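Local coordinates for thioesterase domain protein YiiD (Shewanella oneidensis, PDB 1T82), which is a putative thioesterase of the hotdog-fold class that may transfer acyl groups, at residues B[126-131]-B[148-153]. Residues are numbered along the deposited sequence; the frame is centred on the assembly and turned at random.
Sequences KAKVKL and LYVSVP
A127 and V129 pair with S151 and Y149 through four backbone hydrogen bonds, the two strands running antiparallel with an angle of 154° between their directions. A127 N reaches S151 O at 2.9 Å and S151 N returns to A127 O; V129 and Y149 exchange an equally reciprocal pair, with Y149 N 2.7 Å from V129 O. Between them, K128 faces V150 as a non-hydrogen-bonded pair.

Alternation sorts the side chains. A127, V129, Y149 and S151 turn to the buried face, where the small A127 methyl and branched V129 pack on L121 and W113 of the loops, and Y149 on W74 of helix 62-84. The Y149 ring is set by chi1 of -65°, which places CG anti to its own carbonyl carbon; V129 O lies in the ring plane at its edge, 3.8 Å from CD1. L131 CD1 approaches the same ring obliquely, 4.3 Å from Y149 CD1. Burial suits Y149 and S151 because the helix satisfies their hydroxyls: Y149 OH bonds to T70 O, and S151 OG to Q81 NE2.

The other face carries K128, K130, L148 and V150. K128 and K130 are exposed, so their charged ends need not be buried, and their methylenes flank apolar neighbours, as K130 CG does at 4.4 Å from L148 CD1. Just before the first strand, K126 lies side by side with V152 at the end of the second, and bends at chi3 and chi4 bring K126 NZ within 3.4 Å of V152 CG1.

This is the open end, away from the turn, of the hairpin formed by 127-137 and 140-152, adjacent inner strands of the antiparallel sheet that wraps around the long helix 62-84 in the hotdog fold.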
# COMPACT_ATOMS: atom_id res chain seq x y z
N LYS B 126 19.04 -17.16 0.16
CA LYS B 126 17.84 -16.35 -0.03
C LYS B 126 17.24 -16.71 -1.39
O LYS B 126 17.97 -17.13 -2.29
CB LYS B 126 18.18 -14.86 0.01
CG LYS B 126 19.18 -14.43 -1.05
CD LYS B 126 19.43 -12.91 -1.05
CE LYS B 126 20.22 -12.46 0.17
NZ LYS B 126 19.45 -12.54 1.44
N ALA B 127 15.93 -16.57 -1.52
CA ALA B 127 15.24 -16.88 -2.77
C ALA B 127 14.40 -15.68 -3.22
O ALA B 127 13.75 -15.04 -2.40
CB ALA B 127 14.35 -18.10 -2.60
N LYS B 128 14.43 -15.39 -4.52
CA LYS B 128 13.67 -14.27 -5.08
C LYS B 128 12.42 -14.79 -5.77
O LYS B 128 12.48 -15.75 -6.54
CB LYS B 128 14.53 -13.50 -6.07
CG LYS B 128 15.75 -12.83 -5.45
CD LYS B 128 16.68 -12.26 -6.52
CE LYS B 128 17.93 -11.68 -5.89
NZ LYS B 128 18.94 -11.27 -6.92
N VAL B 129 11.28 -14.15 -5.51
CA VAL B 129 10.02 -14.56 -6.12
C VAL B 129 9.29 -13.37 -6.73
O VAL B 129 8.89 -12.45 -6.02
CB VAL B 129 9.09 -15.21 -5.07
CG1 VAL B 129 7.84 -15.74 -5.76
CG2 VAL B 129 9.82 -16.33 -4.34
N LYS B 130 9.12 -13.39 -8.04
CA LYS B 130 8.41 -12.32 -8.72
C LYS B 130 6.97 -12.77 -8.92
O LYS B 130 6.71 -13.78 -9.57
CB LYS B 130 9.05 -12.03 -10.09
CG LYS B 130 9.02 -10.56 -10.47
CD LYS B 130 9.03 -10.33 -11.98
CE LYS B 130 10.25 -10.94 -12.65
NZ LYS B 130 10.24 -10.68 -14.12
N LEU B 131 6.03 -12.02 -8.34
CA LEU B 131 4.62 -12.37 -8.46
C LEU B 131 3.78 -11.27 -9.08
O LEU B 131 4.08 -10.08 -8.95
CB LEU B 131 4.03 -12.71 -7.09
CG LEU B 131 4.59 -13.92 -6.34
CD1 LEU B 131 3.87 -14.08 -5.01
CD2 LEU B 131 4.40 -15.17 -7.19
N LEU B 148 8.30 -7.96 -6.27
CA LEU B 148 9.46 -8.84 -6.16
C LEU B 148 9.61 -9.13 -4.67
O LEU B 148 9.89 -8.23 -3.89
CB LEU B 148 10.72 -8.14 -6.68
CG LEU B 148 12.02 -8.93 -6.49
CD1 LEU B 148 11.93 -10.26 -7.21
CD2 LEU B 148 13.20 -8.11 -7.00
N TYR B 149 9.41 -10.39 -4.29
CA TYR B 149 9.55 -10.77 -2.89
C TYR B 149 10.86 -11.50 -2.68
O TYR B 149 11.31 -12.23 -3.56
CB TYR B 149 8.39 -11.67 -2.44
CG TYR B 149 7.03 -11.00 -2.46
CD1 TYR B 149 6.34 -10.82 -3.65
CD2 TYR B 149 6.46 -10.50 -1.29
CE1 TYR B 149 5.10 -10.17 -3.68
CE2 TYR B 149 5.23 -9.85 -1.30
CZ TYR B 149 4.56 -9.68 -2.50
OH TYR B 149 3.35 -9.02 -2.53
N VAL B 150 11.47 -11.30 -1.52
CA VAL B 150 12.72 -11.97 -1.20
C VAL B 150 12.53 -12.73 0.10
O VAL B 150 12.11 -12.16 1.10
CB VAL B 150 13.86 -10.95 -1.03
CG1 VAL B 150 15.15 -11.67 -0.64
CG2 VAL B 150 14.06 -10.16 -2.31
N SER B 151 12.83 -14.03 0.07
CA SER B 151 12.68 -14.85 1.27
C SER B 151 14.05 -15.26 1.78
O SER B 151 14.87 -15.80 1.03
CB SER B 151 11.86 -16.10 0.97
OG SER B 151 11.69 -16.87 2.14
N VAL B 152 14.31 -14.99 3.05
CA VAL B 152 15.59 -15.33 3.66
C VAL B 152 15.41 -16.44 4.70
O VAL B 152 14.63 -16.31 5.64
CB VAL B 152 16.24 -14.11 4.35
CG1 VAL B 152 16.68 -13.10 3.30
CG2 VAL B 152 15.26 -13.47 5.32
N PRO B 153 16.13 -17.56 4.52
CA PRO B 153 16.06 -18.70 5.44
C PRO B 153 16.68 -18.38 6.80
O PRO B 153 16.13 -18.85 7.82
CB PRO B 153 16.82 -19.79 4.68
CG PRO B 153 17.85 -19.02 3.93
CD PRO B 153 17.06 -17.84 3.41